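Local coordinates for protein 2-dehydro-3-deoxy-d-gluconate/2-dehydro-3-deoxy-phosphogluconate aldolase (Picrophilus torridus, PDB 4UXD) that is an aldolase of the dihydrodipicolinate synthetase family, built on a parallel beta/alpha barrel and found here as a four-chain assembly, at residues Lys179-Ser184 / Asp200-Phe205; Lys26-Pro31 / Gly233-Tyr238; Leu123-Tyr128 / Gln158-Ile163; Phe63-Thr68 / Lys77-Phe82. All coordinates share one frame; numbering follows the deposited sequence.

Contact 1 of 4, residues Lys179-Ser184 / Asp200-Phe205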
loop_
_atom_site.group_PDB
_atom_site.type_symbol
_atom_site.label_atom_id
_atom_site.label_comp_id
_atom_site.label_asym_id
_atom_site.label_seq_id
_atom_site.Cartn_x
_atom_site.Cartn_y
_atom_site.Cartn_z
ATOM N N LYS A 179 -22.361 -19.473 -11.209
ATOM C CA LYS A 179 -23.267 -19.892 -10.155
ATOM C C LYS A 179 -22.967 -19.281 -8.785
ATOM O O LYS A 179 -23.666 -19.576 -7.824
ATOM C CB LYS A 179 -23.243 -21.423 -10.052
ATOM C CG LYS A 179 -23.895 -22.131 -11.248
ATOM C CD LYS A 179 -25.321 -21.621 -11.485
ATOM C CE LYS A 179 -26.064 -22.428 -12.523
ATOM N NZ LYS A 179 -25.449 -22.246 -13.845
ATOM N N GLY A 180 -21.947 -18.433 -8.689
ATOM C CA GLY A 180 -21.625 -17.793 -7.424
ATOM C C GLY A 180 -20.295 -17.061 -7.395
ATOM O O GLY A 180 -19.600 -16.925 -8.411
ATOM N N VAL A 181 -19.944 -16.588 -6.204
ATOM C CA VAL A 181 -18.701 -15.857 -5.982
ATOM C C VAL A 181 -18.170 -16.151 -4.580
ATOM O O VAL A 181 -18.937 -16.295 -3.639
ATOM C CB VAL A 181 -18.899 -14.365 -6.179
ATOM C CG1 VAL A 181 -19.759 -13.770 -5.046
ATOM C CG2 VAL A 181 -17.557 -13.657 -6.308
ATOM N N LYS A 182 -16.858 -16.335 -4.477
ATOM C CA LYS A 182 -16.189 -16.607 -3.206
ATOM C C LYS A 182 -15.252 -15.468 -2.942
ATOM O O LYS A 182 -14.487 -15.104 -3.833
ATOM C CB LYS A 182 -15.381 -17.907 -3.235
ATOM C CG LYS A 182 -16.177 -19.167 -3.362
ATOM C CD LYS A 182 -15.248 -20.331 -3.652
ATOM C CE LYS A 182 -15.980 -21.655 -3.633
ATOM N NZ LYS A 182 -15.071 -22.772 -4.018
ATOM N N ASP A 183 -15.273 -14.954 -1.717
ATOM C CA ASP A 183 -14.463 -13.800 -1.348
ATOM C C ASP A 183 -13.620 -14.023 -0.090
ATOM O O ASP A 183 -14.147 -14.262 0.996
ATOM C CB ASP A 183 -15.369 -12.585 -1.147
ATOM C CG ASP A 183 -14.593 -11.317 -0.889
ATOM O OD1 ASP A 183 -14.205 -11.072 0.272
ATOM O OD2 ASP A 183 -14.378 -10.561 -1.853
ATOM N N SER A 184 -12.308 -13.903 -0.246
ATOM C CA SER A 184 -11.352 -14.057 0.862
ATOM C C SER A 184 -10.659 -12.736 1.262
ATOM O O SER A 184 -9.726 -12.732 2.072
ATOM C CB SER A 184 -10.288 -15.089 0.478
ATOM O OG SER A 184 -10.877 -16.358 0.277
ATOM N N ASP A 200 -30.992 -16.802 -6.139
ATOM C CA ASP A 200 -31.290 -18.225 -6.046
ATOM C C ASP A 200 -30.366 -19.080 -6.918
ATOM O O ASP A 200 -30.131 -20.250 -6.611
ATOM C CB ASP A 200 -32.757 -18.465 -6.402
ATOM C CG ASP A 200 -33.711 -17.775 -5.429
ATOM O OD1 ASP A 200 -33.920 -18.316 -4.321
ATOM O OD2 ASP A 200 -34.245 -16.691 -5.765
ATOM N N ASP A 201 -29.827 -18.487 -7.983
ATOM C CA ASP A 201 -28.825 -19.142 -8.829
ATOM C C ASP A 201 -27.459 -18.446 -8.736
ATOM O O ASP A 201 -26.627 -18.549 -9.646
ATOM C CB ASP A 201 -29.304 -19.176 -10.282
ATOM C CG ASP A 201 -30.054 -20.456 -10.622
ATOM O OD1 ASP A 201 -29.629 -21.543 -10.167
ATOM O OD2 ASP A 201 -31.069 -20.376 -11.350
ATOM N N PHE A 202 -27.229 -17.746 -7.626
ATOM C CA PHE A 202 -25.943 -17.097 -7.392
ATOM C C PHE A 202 -25.579 -17.083 -5.898
ATOM O O PHE A 202 -26.187 -16.367 -5.089
ATOM C CB PHE A 202 -25.956 -15.677 -7.963
ATOM C CG PHE A 202 -24.589 -15.057 -8.072
ATOM C CD1 PHE A 202 -23.752 -15.378 -9.128
ATOM C CD2 PHE A 202 -24.137 -14.160 -7.113
ATOM C CE1 PHE A 202 -22.490 -14.813 -9.230
ATOM C CE2 PHE A 202 -22.884 -13.599 -7.208
ATOM C CZ PHE A 202 -22.057 -13.927 -8.272
ATOM N N ALA A 203 -24.573 -17.888 -5.554
ATOM C CA ALA A 203 -24.093 -18.034 -4.182
ATOM C C ALA A 203 -22.994 -17.023 -3.853
ATOM O O ALA A 203 -22.324 -16.503 -4.742
ATOM C CB ALA A 203 -23.576 -19.464 -3.951
ATOM N N VAL A 204 -22.833 -16.741 -2.566
ATOM C CA VAL A 204 -21.786 -15.843 -2.099
ATOM C C VAL A 204 -21.135 -16.449 -0.858
ATOM O O VAL A 204 -21.740 -16.479 0.212
ATOM C CB VAL A 204 -22.339 -14.446 -1.785
ATOM C CG1 VAL A 204 -21.239 -13.514 -1.380
ATOM C CG2 VAL A 204 -23.066 -13.883 -2.996
ATOM N N PHE A 205 -19.910 -16.947 -1.010
ATOM C CA PHE A 205 -19.231 -17.634 0.084
ATOM C C PHE A 205 -18.186 -16.757 0.783
ATOM O O PHE A 205 -17.419 -16.052 0.137
ATOM C CB PHE A 205 -18.556 -18.908 -0.431
ATOM C CG PHE A 205 -19.507 -20.035 -0.748
ATOM C CD1 PHE A 205 -20.051 -20.162 -2.011
ATOM C CD2 PHE A 205 -19.826 -20.990 0.212
ATOM C CE1 PHE A 205 -20.909 -21.210 -2.313
ATOM C CE2 PHE A 205 -20.692 -22.043 -0.083
ATOM C CZ PHE A 205 -21.225 -22.153 -1.346
#
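Val181 grips the neighbouring strand through both its backbone polar groups: its N donates to Ala203 O at 2.8 Å, and its O receives Phe205 N at 2.9 Å. Two further bonds, Ala203 N to Lys179 O (3.0 Å) and Asp183 N to Phe205 O (3.0 Å), extend the ladder at its ends. The regular alternation is that of parallel strands, here only 15° apart, with Gly180, Val181 and Lys182 opposite Ala203, Val204 and Phe205. The pair belongs to a beta-alpha-beta unit of the barrel, in which helix 188-195 links strands 178-183 and 203-206. Val181 and Val204 turn to the side of that helix, where Val181 packs on Met194 and Val204 on Phe191 and Leu195. Between the two strands Val181 CG1 meets Val204 CG2 at 3.9 Å and also abuts Phe202 CE2. The Phe202 ring swings back over the backbone of its partner because CG stands anti to its own N (chi1 -166°), and Gly180 CA lies over one ring face, 3.8 Å from the centroid, as a CH-pi contact. On the other side of the sheet Lys182 and Phe205 run alongside each other, pointing the same way, CG to CB 3.8 Å.

Contact 2 of 4, residues Lys26-Pro31 / Gly233-Tyr238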
loop_
_atom_site.group_PDB
_atom_site.type_symbol
_atom_site.label_atom_id
_atom_site.label_comp_id
_atom_site.label_asym_id
_atom_site.label_seq_id
_atom_site.Cartn_x
_atom_site.Cartn_y
_atom_site.Cartn_z
ATOM N N LYS A 26 -24.450 -23.970 -1.310
ATOM C CA LYS A 26 -24.516 -23.373 0.013
ATOM C C LYS A 26 -23.909 -24.385 0.979
ATOM O O LYS A 26 -23.747 -25.550 0.626
ATOM C CB LYS A 26 -25.966 -22.967 0.372
ATOM C CG LYS A 26 -26.805 -23.890 1.271
ATOM C CD LYS A 26 -27.784 -24.774 0.503
ATOM C CE LYS A 26 -28.682 -23.987 -0.451
ATOM N NZ LYS A 26 -29.061 -22.638 0.055
ATOM N N GLY A 27 -23.544 -23.942 2.179
ATOM C CA GLY A 27 -22.913 -24.823 3.150
ATOM C C GLY A 27 -21.405 -24.641 3.261
ATOM O O GLY A 27 -20.869 -23.577 2.944
ATOM N N ILE A 28 -20.728 -25.701 3.695
ATOM C CA ILE A 28 -19.317 -25.646 4.033
ATOM C C ILE A 28 -18.442 -26.315 2.992
ATOM O O ILE A 28 -18.614 -27.485 2.654
ATOM C CB ILE A 28 -19.065 -26.295 5.396
ATOM C CG1 ILE A 28 -19.892 -25.575 6.471
ATOM C CG2 ILE A 28 -17.561 -26.273 5.750
ATOM C CD1 ILE A 28 -19.580 -24.109 6.608
ATOM N N VAL A 29 -17.502 -25.527 2.489
ATOM C CA VAL A 29 -16.583 -25.928 1.442
ATOM C C VAL A 29 -15.195 -26.071 2.036
ATOM O O VAL A 29 -14.698 -25.107 2.617
ATOM C CB VAL A 29 -16.542 -24.875 0.317
ATOM C CG1 VAL A 29 -15.554 -25.275 -0.784
ATOM C CG2 VAL A 29 -17.920 -24.640 -0.236
ATOM N N CYS A 30 -14.554 -27.239 1.902
ATOM C CA CYS A 30 -13.150 -27.342 2.325
ATOM C C CYS A 30 -12.166 -26.997 1.207
ATOM O O CYS A 30 -12.065 -27.718 0.217
ATOM C CB CYS A 30 -12.820 -28.724 2.843
ATOM S SG CYS A 30 -11.042 -28.890 3.193
ATOM N N PRO A 31 -11.423 -25.890 1.364
ATOM C CA PRO A 31 -10.340 -25.681 0.403
ATOM C C PRO A 31 -9.184 -26.603 0.780
ATOM O O PRO A 31 -8.398 -26.309 1.694
ATOM C CB PRO A 31 -10.002 -24.201 0.563
ATOM C CG PRO A 31 -10.314 -23.897 1.983
ATOM C CD PRO A 31 -11.402 -24.886 2.432
ATOM N N GLY A 233 -14.816 -27.500 13.776
ATOM C CA GLY A 233 -15.345 -26.267 14.349
ATOM C C GLY A 233 -16.259 -25.479 13.427
ATOM O O GLY A 233 -17.399 -25.181 13.776
ATOM N N ILE A 234 -15.766 -25.156 12.240
ATOM C CA ILE A 234 -16.564 -24.440 11.257
ATOM C C ILE A 234 -17.858 -25.162 10.908
ATOM O O ILE A 234 -18.870 -24.510 10.669
ATOM C CB ILE A 234 -15.761 -24.195 9.961
ATOM C CG1 ILE A 234 -14.841 -22.989 10.139
ATOM C CG2 ILE A 234 -16.683 -23.975 8.741
ATOM C CD1 ILE A 234 -15.564 -21.662 10.291
ATOM N N VAL A 235 -17.847 -26.491 10.865
ATOM C CA VAL A 235 -19.048 -27.214 10.436
ATOM C C VAL A 235 -20.130 -27.265 11.530
ATOM O O VAL A 235 -21.324 -27.101 11.232
ATOM C CB VAL A 235 -18.715 -28.637 9.987
ATOM C CG1 VAL A 235 -19.992 -29.379 9.557
ATOM C CG2 VAL A 235 -17.727 -28.591 8.846
ATOM N N ARG A 236 -19.718 -27.499 12.775
ATOM C CA ARG A 236 -20.622 -27.370 13.916
ATOM C C ARG A 236 -21.291 -26.003 13.874
ATOM O O ARG A 236 -22.513 -25.900 13.937
ATOM C CB ARG A 236 -19.879 -27.555 15.250
ATOM C CG ARG A 236 -19.220 -28.926 15.405
ATOM C CD ARG A 236 -18.740 -29.200 16.824
ATOM N NE ARG A 236 -17.431 -28.622 17.096
ATOM C CZ ARG A 236 -17.195 -27.558 17.863
ATOM N NH1 ARG A 236 -18.187 -26.911 18.474
ATOM N NH2 ARG A 236 -15.941 -27.138 18.025
ATOM N N LEU A 237 -20.472 -24.963 13.745
ATOM C CA LEU A 237 -20.949 -23.585 13.681
ATOM C C LEU A 237 -22.100 -23.418 12.703
ATOM O O LEU A 237 -23.163 -22.913 13.068
ATOM C CB LEU A 237 -19.805 -22.653 13.289
ATOM C CG LEU A 237 -20.107 -21.158 13.244
ATOM C CD1 LEU A 237 -18.819 -20.399 13.424
ATOM C CD2 LEU A 237 -20.788 -20.707 11.947
ATOM N N TYR A 238 -21.885 -23.838 11.462
ATOM C CA TYR A 238 -22.884 -23.692 10.401
ATOM C C TYR A 238 -24.195 -24.411 10.717
ATOM O O TYR A 238 -25.270 -23.916 10.377
ATOM C CB TYR A 238 -22.323 -24.211 9.075
ATOM C CG TYR A 238 -23.302 -24.166 7.921
ATOM C CD1 TYR A 238 -24.176 -25.221 7.678
ATOM C CD2 TYR A 238 -23.351 -23.070 7.075
ATOM C CE1 TYR A 238 -25.074 -25.179 6.632
ATOM C CE2 TYR A 238 -24.242 -23.021 6.016
ATOM C CZ TYR A 238 -25.103 -24.079 5.799
ATOM O OH TYR A 238 -25.993 -24.035 4.748
#
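Ile28 and Tyr238 carry this contact, running antiparallel past one another where strand 27-31 faces helix 233-240. The isoleucine reaches toward the helix with all of its branches. Ile28 CD1 lies 3.7 Å from Tyr238 CB and 3.6 Å from Ile234 CG2, while Ile28 CG2, anti to the backbone N (chi1 -58° for CG1), sits 3.9 Å from Val235 CG2. Ile28 is thereby held among side chains from one full turn of the helix, and Leu212 of helix 212-217 touches both it and Ile234. Tyr238 sends its ring the other way, back along the strand to its beginning. There Gly27 CA approaches Tyr238 CZ obliquely at 3.5 Å, so the aromatic group rests on bare backbone. The phenol end extends as far as Lys26, whose CG stands 3.6 Å from Tyr238 OH, the lysine chain lying roughly perpendicular to the tyrosine. No hydrogen bond joins the segments, and the interface is one of aliphatic and aromatic packing. A helix running nearly antiparallel (167°) to the strand it covers, their axes 8.8 Å apart, is the usual layering of a beta/alpha barrel; here the helix that follows strand 222-224 packs on the first strand, 27-31.

Contact 3 of 4, residues Leu123-Tyr128 / Gln158-Ile163. With GOL (glycerol), chain J.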
loop_
_atom_site.group_PDB
_atom_site.type_symbol
_atom_site.label_atom_id
_atom_site.label_comp_id
_atom_site.label_asym_id
_atom_site.label_seq_id
_atom_site.Cartn_x
_atom_site.Cartn_y
_atom_site.Cartn_z
ATOM N N LEU A 123 -12.520 -20.274 -10.298
ATOM C CA LEU A 123 -11.516 -19.494 -11.007
ATOM C C LEU A 123 -11.338 -18.096 -10.400
ATOM O O LEU A 123 -12.307 -17.353 -10.255
ATOM C CB LEU A 123 -11.905 -19.380 -12.481
ATOM C CG LEU A 123 -10.964 -18.554 -13.354
ATOM C CD1 LEU A 123 -9.596 -19.195 -13.372
ATOM C CD2 LEU A 123 -11.514 -18.413 -14.771
ATOM N N MET A 124 -10.096 -17.753 -10.053
ATOM C CA MET A 124 -9.753 -16.401 -9.607
ATOM C C MET A 124 -9.099 -15.637 -10.755
ATOM O O MET A 124 -8.715 -16.221 -11.766
ATOM C CB MET A 124 -8.820 -16.417 -8.379
ATOM C CG MET A 124 -7.356 -16.736 -8.667
ATOM S SD MET A 124 -7.199 -18.407 -9.278
ATOM C CE MET A 124 -7.502 -19.316 -7.785
ATOM N N PRO A 125 -8.985 -14.319 -10.615
ATOM C CA PRO A 125 -8.404 -13.651 -11.778
ATOM C C PRO A 125 -6.926 -13.986 -12.011
ATOM O O PRO A 125 -6.239 -14.424 -11.092
ATOM C CB PRO A 125 -8.596 -12.171 -11.452
ATOM C CG PRO A 125 -9.853 -12.148 -10.600
ATOM C CD PRO A 125 -9.760 -13.399 -9.762
ATOM N N PRO A 126 -6.447 -13.798 -13.250
ATOM C CA PRO A 126 -5.027 -13.989 -13.546
ATOM C C PRO A 126 -4.158 -13.134 -12.662
ATOM O O PRO A 126 -4.618 -12.057 -12.221
ATOM C CB PRO A 126 -4.891 -13.537 -15.000
ATOM C CG PRO A 126 -6.245 -13.489 -15.534
ATOM C CD PRO A 126 -7.195 -13.314 -14.415
ATOM N N TYR A 127 -2.919 -13.591 -12.444
ATOM C CA TYR A 127 -2.026 -12.966 -11.499
ATOM C C TYR A 127 -0.696 -12.625 -12.162
ATOM O O TYR A 127 -0.621 -12.580 -13.395
ATOM C CB TYR A 127 -1.867 -13.866 -10.270
ATOM C CG TYR A 127 -1.809 -15.331 -10.577
ATOM C CD1 TYR A 127 -2.983 -16.079 -10.691
ATOM C CD2 TYR A 127 -0.589 -15.977 -10.765
ATOM C CE1 TYR A 127 -2.947 -17.414 -10.982
ATOM C CE2 TYR A 127 -0.540 -17.332 -11.060
ATOM C CZ TYR A 127 -1.721 -18.044 -11.161
ATOM O OH TYR A 127 -1.687 -19.382 -11.444
ATOM N N TYR A 128 0.316 -12.335 -11.335
ATOM C CA TYR A 128 1.622 -11.834 -11.751
ATOM C C TYR A 128 1.525 -10.381 -12.273
ATOM O O TYR A 128 1.744 -9.424 -11.514
ATOM C CB TYR A 128 2.262 -12.751 -12.804
ATOM C CG TYR A 128 3.697 -12.386 -13.092
ATOM C CD1 TYR A 128 4.702 -12.680 -12.179
ATOM C CD2 TYR A 128 4.044 -11.720 -14.260
ATOM C CE1 TYR A 128 6.012 -12.347 -12.440
ATOM C CE2 TYR A 128 5.352 -11.363 -14.515
ATOM C CZ TYR A 128 6.325 -11.681 -13.609
ATOM O OH TYR A 128 7.616 -11.326 -13.867
ATOM N N GLN A 158 -5.463 -10.453 -2.082
ATOM C CA GLN A 158 -4.167 -10.692 -1.468
ATOM C C GLN A 158 -3.180 -11.378 -2.413
ATOM O O GLN A 158 -1.975 -11.128 -2.345
ATOM C CB GLN A 158 -4.318 -11.558 -0.208
ATOM C CG GLN A 158 -5.199 -10.976 0.867
ATOM C CD GLN A 158 -6.628 -11.510 0.808
ATOM O OE1 GLN A 158 -7.174 -11.739 -0.274
ATOM N NE2 GLN A 158 -7.234 -11.720 1.979
ATOM N N PHE A 159 -3.681 -12.277 -3.260
ATOM C CA PHE A 159 -2.791 -13.127 -4.034
ATOM C C PHE A 159 -2.843 -12.807 -5.517
ATOM O O PHE A 159 -1.873 -13.061 -6.236
ATOM C CB PHE A 159 -3.115 -14.616 -3.775
ATOM C CG PHE A 159 -2.873 -15.048 -2.343
ATOM C CD1 PHE A 159 -1.955 -14.374 -1.537
ATOM C CD2 PHE A 159 -3.567 -16.104 -1.799
ATOM C CE1 PHE A 159 -1.737 -14.761 -0.239
ATOM C CE2 PHE A 159 -3.360 -16.496 -0.490
ATOM C CZ PHE A 159 -2.439 -15.831 0.290
ATOM N N THR A 160 -3.954 -12.223 -5.967
ATOM C CA THR A 160 -4.113 -11.896 -7.377
ATOM C C THR A 160 -4.837 -10.556 -7.576
ATOM O O THR A 160 -5.241 -9.905 -6.608
ATOM C CB THR A 160 -4.872 -13.027 -8.105
ATOM O OG1 THR A 160 -4.928 -12.740 -9.500
ATOM C CG2 THR A 160 -6.285 -13.177 -7.568
ATOM N N ASN A 161 -4.977 -10.145 -8.832
ATOM C CA ASN A 161 -5.756 -8.962 -9.172
ATOM C C ASN A 161 -7.168 -9.085 -8.640
ATOM O O ASN A 161 -7.794 -10.139 -8.781
ATOM C CB ASN A 161 -5.814 -8.755 -10.678
ATOM C CG ASN A 161 -4.460 -8.548 -11.290
ATOM O OD1 ASN A 161 -3.839 -7.517 -11.089
ATOM N ND2 ASN A 161 -3.994 -9.530 -12.059
ATOM N N LYS A 162 -7.659 -8.013 -8.025
ATOM C CA LYS A 162 -9.024 -7.976 -7.510
ATOM C C LYS A 162 -10.008 -7.978 -8.663
ATOM O O LYS A 162 -9.699 -7.475 -9.739
ATOM C CB LYS A 162 -9.256 -6.737 -6.646
ATOM C CG LYS A 162 -9.265 -5.415 -7.407
ATOM C CD LYS A 162 -9.341 -4.236 -6.446
ATOM C CE LYS A 162 -9.239 -2.881 -7.145
ATOM N NZ LYS A 162 -10.410 -2.542 -8.001
ATOM N N ILE A 163 -11.181 -8.561 -8.445
ATOM C CA ILE A 163 -12.275 -8.422 -9.409
ATOM C C ILE A 163 -13.380 -7.613 -8.718
ATOM O O ILE A 163 -13.848 -7.973 -7.638
ATOM C CB ILE A 163 -12.783 -9.818 -9.932
ATOM C CG1 ILE A 163 -13.937 -9.634 -10.925
ATOM C CG2 ILE A 163 -13.139 -10.753 -8.767
ATOM C CD1 ILE A 163 -14.522 -10.934 -11.455
HETATM C C1 GOL J . -0.485 -7.152 -8.994
HETATM O O1 GOL J . 0.277 -6.250 -8.229
HETATM C C2 GOL J . -0.215 -8.568 -8.508
HETATM O O2 GOL J . 1.018 -9.014 -9.030
HETATM C C3 GOL J . -1.345 -9.484 -8.971
HETATM O O3 GOL J . -0.992 -10.828 -8.694
#
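Tyr127 and Thr160 bring their CA atoms within 4.7 Å where two irregular loops meet, their directions 117° apart. Pro125 and Pro126 present successive carbonyls to side chains of the other loop. Thr160 OG1, placed anti to its backbone N (chi1 -176°), donates to Pro125 O at 2.7 Å, from above the carbonyl plane. Asn161 ND2 donates to Pro126 O at 2.6 Å, with the acceptor near its amide plane. Further bonds fix the rotation of that amide: OD1 accepts from Leu131 N and Lys130 NZ, and ND2 also donates to Ile129 O. Beside them the Pro125 ring is wedged across Ile163, CG to CB 3.8 Å, and Thr160 CG2 lies against Met124 CG. Tyr128 O accepts a hydrogen bond from glycerol O2 at 2.6 Å, while the Tyr128 hydroxyl bonds Ser67 OG of the second subunit. Two side-chain donors thus meet buried carbonyls and tie together the loops following strands 120-123 and 150-155, beside a bound glycerol, probably from the crystallisation liquor, which may mark a pocket.

Contact 4 of 4, residues Phe63-Thr68 / Lys77-Phe82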
loop_
_atom_site.group_PDB
_atom_site.type_symbol
_atom_site.label_atom_id
_atom_site.label_comp_id
_atom_site.label_asym_id
_atom_site.label_seq_id
_atom_site.Cartn_x
_atom_site.Cartn_y
_atom_site.Cartn_z
ATOM N N PHE A 63 -13.002 -28.794 -2.389
ATOM C CA PHE A 63 -12.408 -27.797 -3.255
ATOM C C PHE A 63 -10.914 -28.084 -3.367
ATOM O O PHE A 63 -10.104 -27.471 -2.682
ATOM C CB PHE A 63 -12.667 -26.388 -2.700
ATOM C CG PHE A 63 -11.959 -25.286 -3.443
ATOM C CD1 PHE A 63 -11.468 -25.480 -4.732
ATOM C CD2 PHE A 63 -11.782 -24.047 -2.842
ATOM C CE1 PHE A 63 -10.831 -24.467 -5.401
ATOM C CE2 PHE A 63 -11.140 -23.034 -3.510
ATOM C CZ PHE A 63 -10.671 -23.239 -4.793
ATOM N N PRO A 64 -10.543 -29.014 -4.247
ATOM C CA PRO A 64 -9.118 -29.266 -4.465
ATOM C C PRO A 64 -8.450 -28.176 -5.297
ATOM O O PRO A 64 -9.087 -27.612 -6.193
ATOM C CB PRO A 64 -9.117 -30.604 -5.214
ATOM C CG PRO A 64 -10.426 -30.610 -5.949
ATOM C CD PRO A 64 -11.397 -29.901 -5.058
ATOM N N MET A 65 -7.183 -27.904 -4.991
ATOM C CA MET A 65 -6.338 -26.976 -5.742
ATOM C C MET A 65 -6.859 -25.534 -5.686
ATOM O O MET A 65 -6.878 -24.818 -6.688
ATOM C CB MET A 65 -6.189 -27.447 -7.197
ATOM C CG MET A 65 -5.314 -28.699 -7.360
ATOM S SD MET A 65 -3.578 -28.421 -6.917
ATOM C CE MET A 65 -2.949 -30.101 -6.968
ATOM N N GLY A 66 -7.295 -25.127 -4.499
ATOM C CA GLY A 66 -7.472 -23.720 -4.202
ATOM C C GLY A 66 -6.147 -23.151 -3.728
ATOM O O GLY A 66 -5.095 -23.810 -3.881
ATOM N N SER A 67 -6.200 -21.949 -3.148
ATOM C CA SER A 67 -5.023 -21.292 -2.594
ATOM C C SER A 67 -4.416 -22.112 -1.462
ATOM O O SER A 67 -3.200 -22.252 -1.357
ATOM C CB SER A 67 -5.372 -19.889 -2.080
ATOM O OG SER A 67 -5.804 -19.031 -3.129
ATOM N N THR A 68 -5.278 -22.640 -0.611
ATOM C CA THR A 68 -4.858 -23.485 0.486
ATOM C C THR A 68 -4.114 -24.698 -0.048
ATOM O O THR A 68 -3.181 -25.193 0.596
ATOM C CB THR A 68 -6.065 -23.946 1.319
ATOM O OG1 THR A 68 -6.708 -22.806 1.891
ATOM C CG2 THR A 68 -5.632 -24.884 2.432
ATOM N N LYS A 77 0.090 -31.256 -15.188
ATOM C CA LYS A 77 -0.085 -32.699 -15.115
ATOM C C LYS A 77 -0.386 -33.182 -13.699
ATOM O O LYS A 77 -1.314 -33.964 -13.495
ATOM C CB LYS A 77 1.152 -33.400 -15.668
ATOM C CG LYS A 77 1.334 -33.197 -17.172
ATOM C CD LYS A 77 2.656 -33.752 -17.658
ATOM C CE LYS A 77 2.830 -33.522 -19.138
ATOM N NZ LYS A 77 4.268 -33.490 -19.528
ATOM N N GLU A 78 0.385 -32.723 -12.720
ATOM C CA GLU A 78 0.097 -33.037 -11.311
ATOM C C GLU A 78 -1.295 -32.609 -10.872
ATOM O O GLU A 78 -1.900 -33.229 -9.992
ATOM C CB GLU A 78 1.103 -32.362 -10.390
ATOM C CG GLU A 78 2.469 -32.992 -10.370
ATOM C CD GLU A 78 3.471 -32.117 -9.661
ATOM O OE1 GLU A 78 3.495 -30.896 -9.945
ATOM O OE2 GLU A 78 4.211 -32.635 -8.806
ATOM N N ARG A 79 -1.791 -31.534 -11.476
ATOM C CA ARG A 79 -3.065 -30.969 -11.068
ATOM C C ARG A 79 -4.200 -31.782 -11.671
ATOM O O ARG A 79 -5.163 -32.108 -10.983
ATOM C CB ARG A 79 -3.167 -29.494 -11.468
ATOM C CG ARG A 79 -2.319 -28.566 -10.575
ATOM C CD ARG A 79 -2.348 -27.132 -11.072
ATOM N NE ARG A 79 -3.622 -26.493 -10.766
ATOM C CZ ARG A 79 -4.088 -25.416 -11.391
ATOM N NH1 ARG A 79 -3.380 -24.868 -12.371
ATOM N NH2 ARG A 79 -5.264 -24.891 -11.043
ATOM N N LYS A 80 -4.083 -32.120 -12.947
ATOM C CA LYS A 80 -5.062 -33.000 -13.569
ATOM C C LYS A 80 -5.149 -34.289 -12.773
ATOM O O LYS A 80 -6.239 -34.779 -12.469
ATOM C CB LYS A 80 -4.696 -33.306 -15.006
ATOM C CG LYS A 80 -4.938 -32.198 -15.993
ATOM C CD LYS A 80 -4.602 -32.699 -17.390
ATOM C CE LYS A 80 -4.282 -31.574 -18.344
ATOM N NZ LYS A 80 -3.669 -32.098 -19.595
ATOM N N ASP A 81 -3.987 -34.825 -12.414
ATOM C CA ASP A 81 -3.937 -36.104 -11.723
ATOM C C ASP A 81 -4.636 -36.003 -10.371
ATOM O O ASP A 81 -5.412 -36.885 -10.011
ATOM C CB ASP A 81 -2.489 -36.581 -11.565
ATOM C CG ASP A 81 -1.887 -37.079 -12.884
ATOM O OD1 ASP A 81 -2.657 -37.416 -13.828
ATOM O OD2 ASP A 81 -0.642 -37.132 -12.972
ATOM N N PHE A 82 -4.408 -34.910 -9.644
ATOM C CA PHE A 82 -5.001 -34.754 -8.308
ATOM C C PHE A 82 -6.533 -34.606 -8.360
ATOM O O PHE A 82 -7.249 -35.189 -7.549
ATOM C CB PHE A 82 -4.375 -33.559 -7.611
ATOM C CG PHE A 82 -4.740 -33.423 -6.167
ATOM C CD1 PHE A 82 -4.118 -34.201 -5.201
ATOM C CD2 PHE A 82 -5.668 -32.479 -5.764
ATOM C CE1 PHE A 82 -4.433 -34.055 -3.863
ATOM C CE2 PHE A 82 -5.983 -32.325 -4.423
ATOM C CZ PHE A 82 -5.366 -33.113 -3.473
#
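Met65 has left-handed backbone angles (phi 64°), rare for a residue with a side chain, yet it sends that side chain straight to the helix and supplies much of the buried surface. A bend at chi2 (-66°) sets the thioether between Arg79 and Phe82, one turn apart on helix 76-88. Met65 SD lies 3.9 Å from Arg79 CG, touching the aliphatic part of the arginine, while Met65 CE reaches Phe82 CB at 3.8 Å. Met65 SD stands 5.5 Å from the Phe82 ring centroid, 40° off the ring normal, an oblique Met-aromatic contact. Phe82 extends from the helix with CG anti to the backbone N, which carries its ring edge to Pro64, where CE2 meets Pro64 CB at 3.7 Å. This is a strand and the helix that follows it in the beta/alpha barrel: the turn leaving strand 61-63 packs against helix 76-88. Pro64 also makes a backbone hydrogen bond with Gly97, so the same turn takes part in joining strand 61-63 to strand 95-97 and closing the barrel. The buried guanidinium of Arg79 is held through NH1 by Gly99 O, beyond the end of strand 95-97. Thr47 and Tyr44 of helix 44-56 touch Phe82 as well.

In the fold
The four contacts are spread round one barrel. Contacts 1 and 2, with centres about 15 Å apart, meet where Phe205 CE2 lies 3.4 Å from Gly27 O. Contact 4 adjoins contact 2 through the strands, with Phe63 N 3.0 Å from Cys30 O, a probable hydrogen bond. Lys182 of contact 1 points to Phe63 of contact 4 in a cation-pi contact, although those two centres are about 21 Å apart. Contacts 1 and 3 are tied by Gln158 NE2 and Ser184 O, probably a hydrogen bond at 2.7 Å. Contacts 3 and 4 also touch the second subunit. Glycerol molecules, probably from the crystallisation liquor, lie near contacts 1, 3 and 4 and may mark pockets.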